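Local coordinates for protein pngf-ii (Elizabethkingia meningoseptica, PDB 4R4X) that acts as a prokaryotic peptide:N-glycosidase, related to PNGase F, that removes N-linked glycans from glycoproteins, at residues I6-S11 with L132-K137; K86-T91 with K101-V106; S108-V113 with V139-S144. All blocks are in the same frame, centred on the assembly; numbering follows the deposited sequence.

Overall arrangement
All three contacts belong to the N-terminal domain, their centres 37 to 45 Å from the centre of the chain. They follow neighbouring antiparallel strands: contact 2 pairs 86-94 with 97-106, the latter pairs with 109-116, and contact 3 joins 109-116 to 134-140, from which contact 1 reaches strand 3-12. Contacts 2 and 3, with centres about 11 Å apart, are joined by a salt bridge, Lys101 NZ to Glu112 OE2 at 2.7 Å. Contact 1 lies about 14 Å from contact 3, where Val135 CG2 packs on Val113 CG1 at 3.5 Å. The PNGase F-like regions, where hydrolysis probably takes place, are separate; a zinc ion bound by Glu52 and Asp159 belongs to this domain.

Contact 1: I6-S11 with L132-K137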
loop_
_atom_site.group_PDB
_atom_site.type_symbol
_atom_site.label_atom_id
_atom_site.label_comp_id
_atom_site.label_asym_id
_atom_site.label_seq_id
_atom_site.Cartn_x
_atom_site.Cartn_y
_atom_site.Cartn_z
ATOM N N ILE A 6 -32.814 4.598 25.811
ATOM C CA ILE A 6 -31.951 5.415 26.645
ATOM C C ILE A 6 -30.939 6.158 25.802
ATOM O O ILE A 6 -30.251 5.557 24.959
ATOM C CB ILE A 6 -31.192 4.557 27.683
ATOM C CG1 ILE A 6 -32.182 3.706 28.500
ATOM C CG2 ILE A 6 -30.359 5.468 28.587
ATOM C CD1 ILE A 6 -32.485 2.346 27.906
ATOM N N THR A 7 -30.859 7.465 26.016
ATOM C CA THR A 7 -30.009 8.332 25.259
ATOM C C THR A 7 -28.922 8.865 26.148
ATOM O O THR A 7 -29.190 9.263 27.270
ATOM C CB THR A 7 -30.810 9.521 24.697
ATOM O OG1 THR A 7 -31.922 9.003 23.953
ATOM C CG2 THR A 7 -29.912 10.395 23.814
ATOM N N TYR A 8 -27.695 8.853 25.647
ATOM C CA TYR A 8 -26.525 9.153 26.469
ATOM C C TYR A 8 -25.776 10.377 25.989
ATOM O O TYR A 8 -25.873 10.774 24.821
ATOM C CB TYR A 8 -25.543 7.978 26.468
ATOM C CG TYR A 8 -26.075 6.711 27.097
ATOM C CD1 TYR A 8 -26.742 5.772 26.337
ATOM C CD2 TYR A 8 -25.895 6.448 28.450
ATOM C CE1 TYR A 8 -27.230 4.598 26.899
ATOM C CE2 TYR A 8 -26.387 5.283 29.029
ATOM C CZ TYR A 8 -27.044 4.356 28.256
ATOM O OH TYR A 8 -27.537 3.188 28.809
ATOM N N GLN A 9 -24.987 10.927 26.898
ATOM C CA GLN A 9 -24.188 12.126 26.648
ATOM C C GLN A 9 -22.754 11.945 27.142
ATOM O O GLN A 9 -22.542 11.575 28.305
ATOM C CB GLN A 9 -24.834 13.316 27.358
ATOM C CG GLN A 9 -24.127 14.638 27.138
ATOM C CD GLN A 9 -24.822 15.781 27.858
ATOM O OE1 GLN A 9 -25.477 16.610 27.227
ATOM N NE2 GLN A 9 -24.708 15.813 29.172
ATOM N N ASN A 10 -21.788 12.226 26.267
ATOM C CA ASN A 10 -20.352 12.145 26.564
ATOM C C ASN A 10 -19.776 13.460 27.077
ATOM O O ASN A 10 -20.114 14.523 26.567
ATOM C CB ASN A 10 -19.564 11.736 25.318
ATOM C CG ASN A 10 -19.806 10.287 24.935
ATOM O OD1 ASN A 10 -18.874 9.497 24.805
ATOM N ND2 ASN A 10 -21.058 9.924 24.816
ATOM N N SER A 11 -18.899 13.349 28.075
ATOM C CA SER A 11 -18.231 14.476 28.720
ATOM C C SER A 11 -16.775 14.124 28.900
ATOM O O SER A 11 -16.432 12.959 29.064
ATOM C CB SER A 11 -18.822 14.713 30.111
ATOM O OG SER A 11 -19.998 15.489 30.037
ATOM N N LEU A 132 -25.041 -6.676 34.242
ATOM C CA LEU A 132 -25.289 -6.236 35.640
ATOM C C LEU A 132 -26.668 -5.633 35.851
ATOM O O LEU A 132 -27.244 -5.721 36.941
ATOM C CB LEU A 132 -24.268 -5.197 36.088
ATOM C CG LEU A 132 -22.792 -5.622 36.148
ATOM C CD1 LEU A 132 -21.933 -4.410 36.481
ATOM C CD2 LEU A 132 -22.572 -6.742 37.151
ATOM N N GLY A 133 -27.175 -4.981 34.808
ATOM C CA GLY A 133 -28.392 -4.213 34.883
ATOM C C GLY A 133 -28.412 -3.257 33.709
ATOM O O GLY A 133 -27.787 -3.522 32.678
ATOM N N LEU A 134 -29.161 -2.171 33.853
ATOM C CA LEU A 134 -29.168 -1.081 32.882
ATOM C C LEU A 134 -28.147 -0.036 33.312
ATOM O O LEU A 134 -28.339 0.662 34.314
ATOM C CB LEU A 134 -30.570 -0.474 32.764
ATOM C CG LEU A 134 -30.653 0.810 31.941
ATOM C CD1 LEU A 134 -30.188 0.600 30.494
ATOM C CD2 LEU A 134 -32.079 1.314 31.998
ATOM N N VAL A 135 -27.063 0.062 32.551
ATOM C CA VAL A 135 -25.973 0.970 32.859
ATOM C C VAL A 135 -26.377 2.376 32.470
ATOM O O VAL A 135 -26.642 2.642 31.300
ATOM C CB VAL A 135 -24.675 0.561 32.133
ATOM C CG1 VAL A 135 -23.571 1.576 32.366
ATOM C CG2 VAL A 135 -24.222 -0.823 32.591
ATOM N N LEU A 136 -26.405 3.280 33.438
ATOM C CA LEU A 136 -26.792 4.670 33.186
ATOM C C LEU A 136 -25.633 5.663 33.184
ATOM O O LEU A 136 -25.812 6.813 32.787
ATOM C CB LEU A 136 -27.869 5.107 34.184
ATOM C CG LEU A 136 -29.182 4.336 34.084
ATOM C CD1 LEU A 136 -30.118 4.877 35.158
ATOM C CD2 LEU A 136 -29.797 4.464 32.686
ATOM N N LYS A 137 -24.457 5.230 33.612
ATOM C CA LYS A 137 -23.277 6.064 33.598
ATOM C C LYS A 137 -22.014 5.197 33.633
ATOM O O LYS A 137 -21.936 4.234 34.414
ATOM C CB LYS A 137 -23.274 6.978 34.820
ATOM C CG LYS A 137 -22.064 7.893 34.933
ATOM C CD LYS A 137 -22.312 8.905 36.048
ATOM C CE LYS A 137 -21.032 9.589 36.475
ATOM N NZ LYS A 137 -21.316 10.477 37.650
#
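Tyr8 reaches across to the backbone of Val135, its OH donating a hydrogen bond of 2.7 Å to Val135 O. The phenol oxygen approaches nearly along the C=O axis, with a C=O...donor angle of 173°, and the accepting oxygen lies in the plane of the ring, at its edge. Tyr8 CE2 comes within 3.5 Å of the same Val135 O, so the ring meets the second strand by its rim and not by a face. With CG turned away from its own carbonyl carbon (chi1 -64°), the phenol is sent straight across the gap, while Pro125, Ile23 and Ser25 pack about it. Next to this bond, Ile6 and Leu134 meet tip to tip, Ile6 CD1 to Leu134 CD1 at 3.9 Å, and the same Leu134 CD1 lies 4.1 Å from Tyr8 OH, beside the polar link. The two strands are not paired with each other: strand 144-154 pairs with both, and its Ala148 touches Ile6. Their axes run 8.6 Å apart at 35°, in roughly the same sense, as expected of strands that flank 144-154 on its two edges, each antiparallel to it, and this is consistent with the LolA/LolB-like family of the domain. Packing slackens toward Leu136, whose CB points away and whose CD2 returns only to 4.3 Å from Ile6 CG2. Here a classic beta bulge places both Leu136 and Lys137 opposite Trp114 of strand 109-116, and beyond it Lys137, partly exposed, leaves the contact altogether, its side chain coming no nearer to strand 6-11 than 6.8 Å.

Contact 2: K86-T91 with K101-V106; sequences KPTSET and KAVTSV
Lys86 and Val103 form an antiparallel hydrogen-bonded pair in the hairpin of strands 86-94 and 97-106, with Lys86 N to Val103 O at 2.7 Å and Val103 N to Lys86 O at 2.9 Å. Pro87 and Ala102 follow as a non-hydrogen-bonded pair. Beyond them the ladder becomes irregular: Thr88 N makes only a weak bond to Lys101 O, and a water bridges the same two atoms. Thr88 OG1 adds a second bond to that oxygen, donating to Lys101 O at 2.9 Å from about 50° above the carbonyl plane. It also accepts from Glu90 N at 3.0 Å, an ST turn, after which Glu90 points toward Lys101, and Lys101 N binds Glu90 O at 3.1 Å. The Lys101 side chain starts at CB, which lies 3.6 Å from Thr88 OG1. CG packs on Val113 O of the next strand. From CD, near the Glu90 carboxylate, the chain bends (chi3 101°), and CE passes 3.9 Å from Thr88 CG2. NZ ends in a salt bridge to Glu90 OE2 at 3.2 Å, entering from 49° out of the carboxylate plane, with the two side chains lying alongside each other and pointing the same way. Its stronger partner, however, is Glu112 OE2 on strand 109-116. Trp114 touches the side chains of both Lys101 and Glu90. One ammonium group thus serves carboxylates on both neighbouring strands, which probably favours its charged form and ties strand 86-94 electrostatically to the strand beyond its hairpin partner.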
loop_
_atom_site.group_PDB
_atom_site.type_symbol
_atom_site.label_atom_id
_atom_site.label_comp_id
_atom_site.label_asym_id
_atom_site.label_seq_id
_atom_site.Cartn_x
_atom_site.Cartn_y
_atom_site.Cartn_z
ATOM N N LYS A 86 -15.682 -5.652 40.303
ATOM C CA LYS A 86 -15.564 -5.579 41.756
ATOM C C LYS A 86 -16.729 -4.732 42.283
ATOM O O LYS A 86 -17.002 -3.652 41.740
ATOM C CB LYS A 86 -14.242 -4.918 42.175
ATOM C CG LYS A 86 -12.966 -5.529 41.599
ATOM C CD LYS A 86 -12.501 -6.772 42.357
ATOM C CE LYS A 86 -13.063 -8.069 41.779
ATOM N NZ LYS A 86 -12.558 -8.359 40.404
ATOM N N PRO A 87 -17.419 -5.215 43.334
ATOM C CA PRO A 87 -18.518 -4.437 43.899
ATOM C C PRO A 87 -18.004 -3.252 44.721
ATOM O O PRO A 87 -16.849 -3.255 45.174
ATOM C CB PRO A 87 -19.267 -5.467 44.780
ATOM C CG PRO A 87 -18.233 -6.480 45.159
ATOM C CD PRO A 87 -17.214 -6.501 44.044
ATOM N N THR A 88 -18.829 -2.221 44.849
ATOM C CA THR A 88 -18.600 -1.155 45.810
ATOM C C THR A 88 -19.892 -0.923 46.590
ATOM O O THR A 88 -20.954 -1.442 46.238
ATOM C CB THR A 88 -18.202 0.199 45.164
ATOM O OG1 THR A 88 -19.371 0.875 44.668
ATOM C CG2 THR A 88 -17.183 0.007 44.047
ATOM N N SER A 89 -19.797 -0.125 47.639
ATOM C CA SER A 89 -20.970 0.221 48.416
ATOM C C SER A 89 -21.601 1.540 47.926
ATOM O O SER A 89 -22.524 2.045 48.550
ATOM C CB SER A 89 -20.597 0.289 49.902
ATOM O OG SER A 89 -19.636 1.306 50.126
ATOM N N GLU A 90 -21.136 2.087 46.801
ATOM C CA GLU A 90 -21.656 3.368 46.354
ATOM C C GLU A 90 -23.015 3.178 45.701
ATOM O O GLU A 90 -23.217 2.255 44.894
ATOM C CB GLU A 90 -20.688 4.083 45.414
ATOM C CG GLU A 90 -19.454 4.567 46.149
ATOM C CD GLU A 90 -18.455 5.240 45.257
ATOM O OE1 GLU A 90 -18.851 6.100 44.431
ATOM O OE2 GLU A 90 -17.263 4.914 45.400
ATOM N N THR A 91 -23.944 4.036 46.096
ATOM C CA THR A 91 -25.308 4.022 45.593
ATOM C C THR A 91 -25.739 5.451 45.334
ATOM O O THR A 91 -25.121 6.430 45.809
ATOM C CB THR A 91 -26.318 3.341 46.572
ATOM O OG1 THR A 91 -26.430 4.101 47.771
ATOM C CG2 THR A 91 -25.881 1.935 46.930
ATOM N N LYS A 101 -22.753 1.233 41.962
ATOM C CA LYS A 101 -21.533 1.321 41.235
ATOM C C LYS A 101 -20.723 0.059 41.387
ATOM O O LYS A 101 -20.615 -0.498 42.486
ATOM C CB LYS A 101 -20.706 2.493 41.729
ATOM C CG LYS A 101 -19.557 2.815 40.800
ATOM C CD LYS A 101 -18.648 3.888 41.393
ATOM C CE LYS A 101 -17.396 3.296 42.002
ATOM N NZ LYS A 101 -16.444 4.357 42.402
ATOM N N ALA A 102 -20.128 -0.369 40.277
ATOM C CA ALA A 102 -19.143 -1.449 40.270
ATOM C C ALA A 102 -17.982 -0.983 39.425
ATOM O O ALA A 102 -18.119 -0.028 38.636
ATOM C CB ALA A 102 -19.732 -2.710 39.697
ATOM N N VAL A 103 -16.844 -1.652 39.589
ATOM C CA VAL A 103 -15.609 -1.242 38.931
ATOM C C VAL A 103 -14.997 -2.417 38.189
ATOM O O VAL A 103 -14.995 -3.545 38.691
ATOM C CB VAL A 103 -14.567 -0.721 39.936
ATOM C CG1 VAL A 103 -13.337 -0.183 39.202
ATOM C CG2 VAL A 103 -15.152 0.367 40.811
ATOM N N THR A 104 -14.505 -2.147 36.980
ATOM C CA THR A 104 -13.748 -3.135 36.217
ATOM C C THR A 104 -12.488 -2.518 35.644
ATOM O O THR A 104 -12.329 -1.288 35.618
ATOM C CB THR A 104 -14.571 -3.799 35.096
ATOM O OG1 THR A 104 -13.851 -4.930 34.587
ATOM C CG2 THR A 104 -14.893 -2.822 33.934
ATOM N N SER A 105 -11.608 -3.406 35.187
ATOM C CA SER A 105 -10.318 -3.047 34.625
ATOM C C SER A 105 -10.139 -3.757 33.278
ATOM O O SER A 105 -10.219 -4.976 33.208
ATOM C CB SER A 105 -9.209 -3.452 35.598
ATOM O OG SER A 105 -7.946 -2.975 35.168
ATOM N N VAL A 106 -9.949 -2.982 32.212
ATOM C CA VAL A 106 -9.655 -3.514 30.882
ATOM C C VAL A 106 -8.408 -2.806 30.344
ATOM O O VAL A 106 -8.393 -1.587 30.230
ATOM C CB VAL A 106 -10.842 -3.290 29.922
ATOM C CG1 VAL A 106 -10.528 -3.826 28.523
ATOM C CG2 VAL A 106 -12.103 -3.949 30.482
HETATM O O HOH W 1 -21.521 -2.876 43.324
#

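Contact 3: S108-V113 with V139-S144; sequences SNTIEV and VRNGSS
Val139 O is approached by two groups of the facing strand: Glu112 N donates to it at 2.8 Å, in the carbonyl plane, and Ile111 CA makes a C-H...O contact at 3.2 Å. The bond from Val139 N back to Glu112 O, also 2.8 Å, completes a hydrogen-bonded antiparallel pair. One pair along, Ile111 and Arg140 are non-hydrogen-bonded. Their side chains run side by side, and the bend in the arginine chain (chi3 -70°) lays its guanidinium over Ile111, whose CG1 sits 4.0 Å above the centre of that plane. Glu112 runs along Val139 in the same fashion, OE1 touching Val139 CG1 at 3.6 Å. Asn141 N, bound to Thr110 O at 2.8 Å and 175°, carries the pairing past the end of strand 134-140 into the turn. There Arg140 O accepts from both Ser143 N and Ser144 N, a classic beta bulge that starts strand 144-154. A water accepting from Gly142 N at 2.7 Å lies near Glu112 OE1. The salt bridge from Lys101 NZ to Glu112 OE2 probably favours the ionised carboxylate; the water may add to this at OE1.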
loop_
_atom_site.group_PDB
_atom_site.type_symbol
_atom_site.label_atom_id
_atom_site.label_comp_id
_atom_site.label_asym_id
_atom_site.label_seq_id
_atom_site.Cartn_x
_atom_site.Cartn_y
_atom_site.Cartn_z
ATOM N N SER A 108 -5.522 -2.050 31.690
ATOM C CA SER A 108 -5.043 -1.045 32.649
ATOM C C SER A 108 -5.941 0.197 32.780
ATOM O O SER A 108 -5.717 1.021 33.670
ATOM C CB SER A 108 -3.596 -0.635 32.331
ATOM O OG SER A 108 -2.754 -1.777 32.279
ATOM N N ASN A 109 -6.948 0.336 31.915
ATOM C CA ASN A 109 -7.953 1.376 32.090
ATOM C C ASN A 109 -8.940 0.939 33.167
ATOM O O ASN A 109 -9.332 -0.220 33.216
ATOM C CB ASN A 109 -8.700 1.670 30.786
ATOM C CG ASN A 109 -7.865 2.463 29.795
ATOM O OD1 ASN A 109 -7.110 3.359 30.171
ATOM N ND2 ASN A 109 -8.006 2.145 28.525
ATOM N N THR A 110 -9.295 1.873 34.044
ATOM C CA THR A 110 -10.312 1.674 35.063
ATOM C C THR A 110 -11.630 2.266 34.597
ATOM O O THR A 110 -11.690 3.432 34.180
ATOM C CB THR A 110 -9.910 2.369 36.366
ATOM O OG1 THR A 110 -8.675 1.815 36.815
ATOM C CG2 THR A 110 -10.976 2.169 37.449
ATOM N N ILE A 111 -12.681 1.459 34.654
ATOM C CA ILE A 111 -14.009 1.908 34.241
ATOM C C ILE A 111 -15.016 1.671 35.353
ATOM O O ILE A 111 -15.257 0.527 35.758
ATOM C CB ILE A 111 -14.511 1.196 32.967
ATOM C CG1 ILE A 111 -13.501 1.348 31.821
ATOM C CG2 ILE A 111 -15.870 1.756 32.564
ATOM C CD1 ILE A 111 -12.624 0.128 31.636
ATOM N N GLU A 112 -15.601 2.762 35.843
ATOM C CA GLU A 112 -16.663 2.687 36.835
ATOM C C GLU A 112 -18.012 2.644 36.108
ATOM O O GLU A 112 -18.265 3.439 35.197
ATOM C CB GLU A 112 -16.614 3.893 37.759
ATOM C CG GLU A 112 -15.271 4.140 38.427
ATOM C CD GLU A 112 -15.221 5.525 39.053
ATOM O OE1 GLU A 112 -14.733 6.479 38.398
ATOM O OE2 GLU A 112 -15.716 5.659 40.185
ATOM N N VAL A 113 -18.862 1.719 36.532
ATOM C CA VAL A 113 -20.153 1.472 35.914
ATOM C C VAL A 113 -21.264 1.632 36.973
ATOM O O VAL A 113 -21.227 1.011 38.042
ATOM C CB VAL A 113 -20.141 0.080 35.257
ATOM C CG1 VAL A 113 -21.476 -0.262 34.648
ATOM C CG2 VAL A 113 -19.046 0.039 34.185
ATOM N N VAL A 139 -17.611 5.799 33.764
ATOM C CA VAL A 139 -16.519 6.735 33.965
ATOM C C VAL A 139 -15.227 5.993 33.708
ATOM O O VAL A 139 -14.928 4.983 34.366
ATOM C CB VAL A 139 -16.481 7.316 35.391
ATOM C CG1 VAL A 139 -15.423 8.419 35.478
ATOM C CG2 VAL A 139 -17.844 7.838 35.786
ATOM N N ARG A 140 -14.478 6.490 32.728
ATOM C CA ARG A 140 -13.262 5.843 32.271
ATOM C C ARG A 140 -12.087 6.693 32.750
ATOM O O ARG A 140 -11.968 7.864 32.371
ATOM C CB ARG A 140 -13.269 5.717 30.747
ATOM C CG ARG A 140 -11.964 5.207 30.137
ATOM C CD ARG A 140 -12.066 5.028 28.624
ATOM N NE ARG A 140 -12.949 3.907 28.290
ATOM C CZ ARG A 140 -12.557 2.650 28.045
ATOM N NH1 ARG A 140 -11.264 2.307 28.063
ATOM N NH2 ARG A 140 -13.470 1.718 27.772
ATOM N N ASN A 141 -11.243 6.092 33.593
ATOM C CA ASN A 141 -10.070 6.760 34.155
ATOM C C ASN A 141 -10.395 8.089 34.804
ATOM O O ASN A 141 -9.665 9.061 34.638
ATOM C CB ASN A 141 -8.987 6.921 33.072
ATOM C CG ASN A 141 -8.527 5.587 32.511
ATOM O OD1 ASN A 141 -8.386 5.416 31.300
ATOM N ND2 ASN A 141 -8.309 4.629 33.394
ATOM N N GLY A 142 -11.518 8.133 35.506
ATOM C CA GLY A 142 -11.964 9.328 36.199
ATOM C C GLY A 142 -12.244 10.556 35.343
ATOM O O GLY A 142 -12.675 11.568 35.880
ATOM N N SER A 143 -12.041 10.472 34.024
ATOM C CA SER A 143 -12.085 11.652 33.151
ATOM C C SER A 143 -13.172 11.613 32.083
ATOM O O SER A 143 -13.864 12.605 31.867
ATOM C CB SER A 143 -10.735 11.829 32.459
ATOM O OG SER A 143 -9.688 11.759 33.400
ATOM N N SER A 144 -13.283 10.482 31.389
ATOM C CA SER A 144 -14.232 10.340 30.293
ATOM C C SER A 144 -15.522 9.695 30.794
ATOM O O SER A 144 -15.526 8.543 31.252
ATOM C CB SER A 144 -13.622 9.505 29.186
ATOM O OG SER A 144 -12.426 10.115 28.725
HETATM O O HOH W 2 -12.897 5.907 36.114
#